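Local coordinates for protein probable TonB-dependent siderophore receptor PirA (Acinetobacter baumannii, PDB 5FR8) that probably binds iron-chelating siderophores at the outer membrane for the first step of iron uptake, and may bind ferric enterobactin with micromolar affinity, at residues R646-E658 against G665-S677. Numbering follows the deposited sequence.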
ATOM      1  N   ARG A 646     -10.427  -6.472 -18.782  1.00 69.82           N
ATOM      2  CA  ARG A 646     -11.429  -7.108 -17.927  1.00 66.23           C
ATOM      3  C   ARG A 646     -10.894  -7.584 -16.565  1.00 63.91           C
ATOM      4  O   ARG A 646      -9.879  -8.303 -16.478  1.00 56.03           O
ATOM      5  CB  ARG A 646     -12.072  -8.276 -18.683  1.00 68.98           C
ATOM      6  CG  ARG A 646     -12.445  -7.945 -20.130  1.00 76.41           C
ATOM      7  CD  ARG A 646     -12.714  -9.189 -20.968  1.00 79.72           C
ATOM      8  NE  ARG A 646     -14.094  -9.652 -20.820  1.00 88.22           N
ATOM      9  CZ  ARG A 646     -14.465 -10.804 -20.246  1.00 97.66           C
ATOM     10  NH1 ARG A 646     -13.550 -11.657 -19.769  1.00101.89           N
ATOM     11  NH2 ARG A 646     -15.761 -11.116 -20.156  1.00 90.92           N
ATOM     12  N   GLN A 647     -11.615  -7.191 -15.512  1.00 61.11           N
ATOM     13  CA  GLN A 647     -11.289  -7.586 -14.135  1.00 61.10           C
ATOM     14  C   GLN A 647     -12.112  -8.788 -13.741  1.00 62.24           C
ATOM     15  O   GLN A 647     -13.320  -8.645 -13.458  1.00 70.18           O
ATOM     16  CB  GLN A 647     -11.584  -6.441 -13.135  1.00 60.93           C
ATOM     17  CG  GLN A 647     -10.424  -5.490 -12.910  1.00 62.98           C
ATOM     18  CD  GLN A 647     -10.418  -4.822 -11.539  1.00 74.45           C
ATOM     19  OE1 GLN A 647     -10.849  -5.393 -10.523  1.00 65.04           O
ATOM     20  NE2 GLN A 647      -9.885  -3.604 -11.497  1.00 85.36           N
ATOM     21  N   LYS A 648     -11.495  -9.967 -13.736  1.00 58.10           N
ATOM     22  CA  LYS A 648     -12.218 -11.176 -13.324  1.00 61.16           C
ATOM     23  C   LYS A 648     -12.213 -11.321 -11.809  1.00 65.44           C
ATOM     24  O   LYS A 648     -11.277 -10.873 -11.111  1.00 71.61           O
ATOM     25  CB  LYS A 648     -11.651 -12.448 -13.960  1.00 60.39           C
ATOM     26  CG  LYS A 648     -10.166 -12.645 -13.720  1.00 58.32           C
ATOM     27  CD  LYS A 648      -9.673 -14.068 -13.914  1.00 57.08           C
ATOM     28  CE  LYS A 648      -8.140 -14.018 -13.834  1.00 63.42           C
ATOM     29  NZ  LYS A 648      -7.476 -15.272 -13.355  1.00 63.30           N
ATOM     30  N   SER A 649     -13.273 -11.953 -11.302  1.00 63.67           N
ATOM     31  CA  SER A 649     -13.409 -12.221  -9.886  1.00 58.55           C
ATOM     32  C   SER A 649     -12.663 -13.487  -9.550  1.00 57.71           C
ATOM     33  O   SER A 649     -12.274 -14.227 -10.453  1.00 60.53           O
ATOM     34  CB  SER A 649     -14.860 -12.484  -9.577  1.00 61.13           C
ATOM     35  OG  SER A 649     -15.202 -13.792 -10.006  1.00 57.67           O
ATOM     36  N   ARG A 650     -12.483 -13.749  -8.255  1.00 53.29           N
ATOM     37  CA  ARG A 650     -12.032 -15.060  -7.803  1.00 51.21           C
ATOM     38  C   ARG A 650     -12.871 -16.125  -8.537  1.00 51.23           C
ATOM     39  O   ARG A 650     -14.056 -15.926  -8.746  1.00 50.52           O
ATOM     40  CB  ARG A 650     -12.175 -15.201  -6.278  1.00 51.39           C
ATOM     41  CG  ARG A 650     -11.159 -14.417  -5.457  1.00 51.21           C
ATOM     42  CD  ARG A 650     -11.499 -14.406  -3.961  1.00 52.87           C
ATOM     43  NE  ARG A 650     -11.406 -15.749  -3.380  1.00 56.81           N
ATOM     44  CZ  ARG A 650     -12.449 -16.509  -3.049  1.00 58.16           C
ATOM     45  NH1 ARG A 650     -13.691 -16.056  -3.205  1.00 56.70           N
ATOM     46  NH2 ARG A 650     -12.253 -17.730  -2.552  1.00 57.05           N
ATOM     47  N   GLN A 651     -12.239 -17.228  -8.946  1.00 50.08           N
ATOM     48  CA  GLN A 651     -12.878 -18.236  -9.785  1.00 52.53           C
ATOM     49  C   GLN A 651     -13.252 -19.518  -9.055  1.00 57.59           C
ATOM     50  O   GLN A 651     -14.048 -20.312  -9.593  1.00 59.05           O
ATOM     51  CB  GLN A 651     -11.969 -18.627 -10.945  1.00 51.28           C
ATOM     52  CG  GLN A 651     -11.740 -17.513 -11.946  1.00 53.22           C
ATOM     53  CD  GLN A 651     -13.029 -16.938 -12.501  1.00 55.71           C
ATOM     54  OE1 GLN A 651     -13.860 -17.659 -13.028  1.00 60.33           O
ATOM     55  NE2 GLN A 651     -13.212 -15.631 -12.349  1.00 55.85           N
ATOM     56  N   PHE A 652     -12.676 -19.753  -7.867  1.00 53.64           N
ATOM     57  CA  PHE A 652     -12.820 -21.061  -7.221  1.00 54.07           C
ATOM     58  C   PHE A 652     -13.098 -20.960  -5.730  1.00 51.82           C
ATOM     59  O   PHE A 652     -12.450 -20.235  -5.022  1.00 53.30           O
ATOM     60  CB  PHE A 652     -11.583 -21.947  -7.431  1.00 50.56           C
ATOM     61  CG  PHE A 652     -11.260 -22.204  -8.857  1.00 49.72           C
ATOM     62  CD1 PHE A 652     -12.173 -22.820  -9.684  1.00 47.19           C
ATOM     63  CD2 PHE A 652     -10.017 -21.801  -9.389  1.00 49.19           C
ATOM     64  CE1 PHE A 652     -11.866 -23.050 -11.011  1.00 46.29           C
ATOM     65  CE2 PHE A 652      -9.722 -22.021 -10.726  1.00 47.36           C
ATOM     66  CZ  PHE A 652     -10.650 -22.652 -11.534  1.00 45.80           C
ATOM     67  N   ALA A 653     -14.039 -21.765  -5.278  1.00 54.96           N
ATOM     68  CA  ALA A 653     -14.471 -21.774  -3.908  1.00 57.15           C
ATOM     69  C   ALA A 653     -13.393 -22.288  -2.984  1.00 56.07           C
ATOM     70  O   ALA A 653     -12.690 -23.243  -3.342  1.00 54.51           O
ATOM     71  CB  ALA A 653     -15.712 -22.648  -3.796  1.00 60.60           C
ATOM     72  N   GLU A 654     -13.273 -21.642  -1.813  1.00 54.45           N
ATOM     73  CA  GLU A 654     -12.373 -22.079  -0.740  1.00 55.22           C
ATOM     74  C   GLU A 654     -13.066 -22.245   0.626  1.00 54.20           C
ATOM     75  O   GLU A 654     -12.430 -22.188   1.661  1.00 54.69           O
ATOM     76  CB  GLU A 654     -11.225 -21.081  -0.540  1.00 57.04           C
ATOM     77  CG  GLU A 654     -10.569 -20.502  -1.784  1.00 58.14           C
ATOM     78  CD  GLU A 654      -9.443 -19.506  -1.423  1.00 60.89           C
ATOM     79  OE1 GLU A 654      -8.632 -19.822  -0.506  1.00 52.54           O
ATOM     80  OE2 GLU A 654      -9.387 -18.394  -2.033  1.00 59.62           O
ATOM     81  N   ASN A 655     -14.366 -22.428   0.655  1.00 56.65           N
ATOM     82  CA  ASN A 655     -15.008 -22.818   1.899  1.00 55.52           C
ATOM     83  C   ASN A 655     -16.401 -23.377   1.620  1.00 56.70           C
ATOM     84  O   ASN A 655     -16.831 -23.496   0.465  1.00 53.81           O
ATOM     85  CB  ASN A 655     -15.064 -21.650   2.856  1.00 55.96           C
ATOM     86  CG  ASN A 655     -15.997 -20.570   2.380  1.00 59.32           C
ATOM     87  OD1 ASN A 655     -16.834 -20.798   1.513  1.00 62.64           O
ATOM     88  ND2 ASN A 655     -15.862 -19.385   2.946  1.00 62.06           N
ATOM     89  N   ARG A 656     -17.107 -23.733   2.680  1.00 58.88           N
ATOM     90  CA  ARG A 656     -18.377 -24.424   2.519  1.00 60.08           C
ATOM     91  C   ARG A 656     -19.333 -23.576   1.704  1.00 59.17           C
ATOM     92  O   ARG A 656     -19.939 -24.060   0.733  1.00 54.26           O
ATOM     93  CB  ARG A 656     -18.978 -24.787   3.879  1.00 59.85           C
ATOM     94  CG  ARG A 656     -18.090 -25.700   4.701  1.00 61.82           C
ATOM     95  CD  ARG A 656     -18.803 -26.325   5.876  1.00 64.40           C
ATOM     96  NE  ARG A 656     -19.159 -27.703   5.576  1.00 69.56           N
ATOM     97  CZ  ARG A 656     -20.315 -28.083   5.039  1.00 72.64           C
ATOM     98  NH1 ARG A 656     -21.238 -27.199   4.718  1.00 68.33           N
ATOM     99  NH2 ARG A 656     -20.540 -29.362   4.802  1.00 76.46           N
ATOM    100  N   LEU A 657     -19.459 -22.310   2.104  1.00 60.48           N
ATOM    101  CA  LEU A 657     -20.481 -21.428   1.526  1.00 63.90           C
ATOM    102  C   LEU A 657     -20.253 -21.278   0.032  1.00 61.82           C
ATOM    103  O   LEU A 657     -21.189 -21.394  -0.770  1.00 68.65           O
ATOM    104  CB  LEU A 657     -20.461 -20.061   2.207  1.00 67.63           C
ATOM    105  CG  LEU A 657     -21.704 -19.190   2.012  1.00 73.89           C
ATOM    106  CD1 LEU A 657     -22.951 -19.760   2.699  1.00 79.34           C
ATOM    107  CD2 LEU A 657     -21.438 -17.779   2.514  1.00 69.90           C
ATOM    108  N   GLU A 658     -18.997 -21.063  -0.332  1.00 55.10           N
ATOM    109  CA  GLU A 658     -18.623 -20.846  -1.717  1.00 53.10           C
ATOM    110  C   GLU A 658     -18.799 -22.138  -2.517  1.00 53.45           C
ATOM    111  O   GLU A 658     -19.231 -22.091  -3.659  1.00 53.69           O
ATOM    112  CB  GLU A 658     -17.184 -20.303  -1.814  1.00 51.59           C
ATOM    113  CG  GLU A 658     -17.010 -18.864  -1.341  1.00 51.73           C
ATOM    114  CD  GLU A 658     -15.581 -18.327  -1.485  1.00 58.09           C
ATOM    115  OE1 GLU A 658     -14.634 -19.089  -1.814  1.00 63.91           O
ATOM    116  OE2 GLU A 658     -15.379 -17.111  -1.281  1.00 58.37           O
ATOM    117  N   GLY A 665     -26.918 -23.196   0.964  1.00 77.27           N
ATOM    118  CA  GLY A 665     -26.968 -24.219  -0.082  1.00 74.82           C
ATOM    119  C   GLY A 665     -26.316 -23.736  -1.362  1.00 76.63           C
ATOM    120  O   GLY A 665     -25.361 -22.934  -1.331  1.00 73.52           O
ATOM    121  N   ALA A 666     -26.857 -24.204  -2.488  1.00 77.26           N
ATOM    122  CA  ALA A 666     -26.295 -23.930  -3.822  1.00 73.12           C
ATOM    123  C   ALA A 666     -26.508 -22.478  -4.290  1.00 71.63           C
ATOM    124  O   ALA A 666     -25.755 -21.970  -5.128  1.00 63.26           O
ATOM    125  CB  ALA A 666     -26.892 -24.895  -4.832  1.00 72.23           C
ATOM    126  N   ASN A 667     -27.545 -21.828  -3.756  1.00 71.49           N
ATOM    127  CA  ASN A 667     -27.813 -20.439  -4.077  1.00 73.26           C
ATOM    128  C   ASN A 667     -26.688 -19.528  -3.601  1.00 73.05           C
ATOM    129  O   ASN A 667     -26.381 -18.529  -4.256  1.00 68.67           O
ATOM    130  CB  ASN A 667     -29.132 -19.979  -3.454  1.00 77.56           C
ATOM    131  CG  ASN A 667     -30.333 -20.699  -4.036  1.00 81.45           C
ATOM    132  OD1 ASN A 667     -30.189 -21.596  -4.862  1.00 82.30           O
ATOM    133  ND2 ASN A 667     -31.527 -20.319  -3.596  1.00 83.33           N
ATOM    134  N   SER A 668     -26.079 -19.885  -2.465  1.00 72.69           N
ATOM    135  CA  SER A 668     -24.966 -19.113  -1.882  1.00 69.81           C
ATOM    136  C   SER A 668     -23.616 -19.527  -2.445  1.00 66.13           C
ATOM    137  O   SER A 668     -22.593 -19.086  -1.940  1.00 66.58           O
ATOM    138  CB  SER A 668     -24.913 -19.288  -0.356  1.00 67.21           C
ATOM    139  OG  SER A 668     -26.167 -19.048   0.240  1.00 67.06           O
ATOM    140  N   ALA A 669     -23.608 -20.395  -3.456  1.00 64.30           N
ATOM    141  CA  ALA A 669     -22.348 -20.848  -4.064  1.00 63.24           C
ATOM    142  C   ALA A 669     -21.685 -19.717  -4.819  1.00 60.65           C
ATOM    143  O   ALA A 669     -22.311 -18.722  -5.155  1.00 65.04           O
ATOM    144  CB  ALA A 669     -22.581 -22.021  -5.002  1.00 62.31           C
ATOM    145  N   LEU A 670     -20.406 -19.868  -5.079  1.00 56.49           N
ATOM    146  CA  LEU A 670     -19.671 -18.832  -5.754  1.00 56.94           C
ATOM    147  C   LEU A 670     -20.265 -18.512  -7.133  1.00 60.56           C
ATOM    148  O   LEU A 670     -20.697 -19.396  -7.849  1.00 67.81           O
ATOM    149  CB  LEU A 670     -18.221 -19.254  -5.886  1.00 55.12           C
ATOM    150  CG  LEU A 670     -17.294 -18.073  -6.090  1.00 56.61           C
ATOM    151  CD1 LEU A 670     -17.208 -17.231  -4.825  1.00 54.14           C
ATOM    152  CD2 LEU A 670     -15.918 -18.586  -6.502  1.00 62.89           C
ATOM    153  N   LYS A 671     -20.268 -17.237  -7.501  1.00 63.22           N
ATOM    154  CA  LYS A 671     -20.852 -16.759  -8.760  1.00 63.49           C
ATOM    155  C   LYS A 671     -19.788 -15.872  -9.457  1.00 64.91           C
ATOM    156  O   LYS A 671     -19.807 -14.630  -9.387  1.00 61.07           O
ATOM    157  CB  LYS A 671     -22.159 -16.007  -8.429  1.00 68.47           C
ATOM    158  CG  LYS A 671     -22.760 -15.091  -9.492  1.00 71.35           C
ATOM    159  CD  LYS A 671     -24.156 -15.532  -9.943  1.00 74.40           C
ATOM    160  CE  LYS A 671     -24.521 -14.924 -11.295  1.00 75.30           C
ATOM    161  NZ  LYS A 671     -25.963 -15.104 -11.613  1.00 81.69           N
ATOM    162  N   PRO A 672     -18.818 -16.525 -10.114  1.00 67.71           N
ATOM    163  CA  PRO A 672     -17.745 -15.795 -10.772  1.00 64.47           C
ATOM    164  C   PRO A 672     -18.309 -14.872 -11.833  1.00 61.33           C
ATOM    165  O   PRO A 672     -19.230 -15.258 -12.523  1.00 59.52           O
ATOM    166  CB  PRO A 672     -16.914 -16.911 -11.402  1.00 65.02           C
ATOM    167  CG  PRO A 672     -17.191 -18.102 -10.550  1.00 64.58           C
ATOM    168  CD  PRO A 672     -18.646 -17.979 -10.261  1.00 66.05           C
ATOM    169  N   SER A 673     -17.772 -13.658 -11.916  1.00 59.46           N
ATOM    170  CA  SER A 673     -18.208 -12.650 -12.872  1.00 61.39           C
ATOM    171  C   SER A 673     -17.023 -11.762 -13.168  1.00 63.03           C
ATOM    172  O   SER A 673     -16.023 -11.807 -12.465  1.00 62.41           O
ATOM    173  CB  SER A 673     -19.351 -11.801 -12.319  1.00 60.09           C
ATOM    174  OG  SER A 673     -19.096 -11.382 -11.003  1.00 57.87           O
ATOM    175  N   THR A 674     -17.138 -10.941 -14.202  1.00 62.30           N
ATOM    176  CA  THR A 674     -15.988 -10.238 -14.725  1.00 60.97           C
ATOM    177  C   THR A 674     -16.404  -8.866 -15.182  1.00 58.57           C
ATOM    178  O   THR A 674     -17.249  -8.747 -16.014  1.00 59.92           O
ATOM    179  CB  THR A 674     -15.443 -11.018 -15.929  1.00 65.05           C
ATOM    180  OG1 THR A 674     -15.004 -12.307 -15.489  1.00 68.64           O
ATOM    181  CG2 THR A 674     -14.295 -10.278 -16.605  1.00 66.08           C
ATOM    182  N   VAL A 675     -15.791  -7.820 -14.668  1.00 58.72           N
ATOM    183  CA  VAL A 675     -16.147  -6.488 -15.121  1.00 58.50           C
ATOM    184  C   VAL A 675     -15.689  -6.265 -16.561  1.00 60.88           C
ATOM    185  O   VAL A 675     -14.536  -6.502 -16.878  1.00 65.27           O
ATOM    186  CB  VAL A 675     -15.487  -5.429 -14.248  1.00 55.57           C
ATOM    187  CG1 VAL A 675     -15.753  -4.049 -14.811  1.00 54.73           C
ATOM    188  CG2 VAL A 675     -15.995  -5.546 -12.817  1.00 58.22           C
ATOM    189  N   LYS A 676     -16.591  -5.800 -17.422  1.00 64.92           N
ATOM    190  CA  LYS A 676     -16.262  -5.550 -18.826  1.00 64.32           C
ATOM    191  C   LYS A 676     -15.333  -4.357 -18.937  1.00 60.60           C
ATOM    192  O   LYS A 676     -15.361  -3.480 -18.078  1.00 64.64           O
ATOM    193  CB  LYS A 676     -17.542  -5.378 -19.653  1.00 68.79           C
ATOM    194  CG  LYS A 676     -18.348  -6.667 -19.694  1.00 74.33           C
ATOM    195  CD  LYS A 676     -19.519  -6.672 -20.674  1.00 82.46           C
ATOM    196  CE  LYS A 676     -20.304  -7.978 -20.548  1.00 82.04           C
ATOM    197  NZ  LYS A 676     -21.496  -8.014 -21.426  1.00 93.01           N
ATOM    198  N   SER A 677     -14.478  -4.338 -19.959  1.00 57.68           N
ATOM    199  CA  SER A 677     -13.428  -3.336 -20.023  1.00 57.39           C
ATOM    200  C   SER A 677     -14.006  -1.965 -20.322  1.00 57.62           C
ATOM    201  O   SER A 677     -15.112  -1.859 -20.820  1.00 58.06           O
ATOM    202  CB  SER A 677     -12.397  -3.703 -21.056  1.00 57.81           C
ATOM    203  OG  SER A 677     -13.050  -3.972 -22.255  1.00 62.08           O
TER
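Q647 and V675 form an antiparallel hydrogen-bonded pair, V675 N giving to Q647 O (2.9 Å) and Q647 N to V675 O, and the ladder runs on past the non-hydrogen-bonded pair K648–T674 to S649 N and S673 O (3.0 Å). On the barrel side of this ladder, R646 lies across T674 at about a right angle: its chain bends at chi3 (85°), and T674 CG2 sits over one face of the guanidinium, toward its rim, 3.5 Å from NH1. S649 replaces a further backbone rung with its hydroxyl. OG stands between its own backbone N and carbonyl carbon (chi1 76°), where it accepts from S673 N at 3.2 Å and donates to R650 O, tying the two chains together as they leave the strands. Beside it, Q651 bends at chi2, so that NE2 donates to S649 O while OE1 comes 3.5 Å from P672 CB.

Past Q651 the first chain loops out and returns at E658, whose O accepts from L670 N (2.9 Å). The two methyls of L670 divide the work: CD2 packs on the backbone of Q651 and F652, while CD1 lies against the side chain of E658 and obliquely beside the R650 guanidinium. R650 grips E658 end-on, NH1 to OE2 and NH2 to OE1, and NH2 also reaches E654 OE2. E658 OE1 takes a second hydrogen bond from E654 N, which should fix the carboxylate's rotation; N613 in turn binds E654 OE2. N655 OD1 accepts from E658 N, an Asx motif in the same turn. The whole is a beta-hairpin of the TonB-dependent receptor barrel, strands 635-648 and 674-687 continuing into a long, probably extracellular loop whose first turn is braced by the R650-E654-E658 salt bridges and joined to the returning chain through E658 and L670.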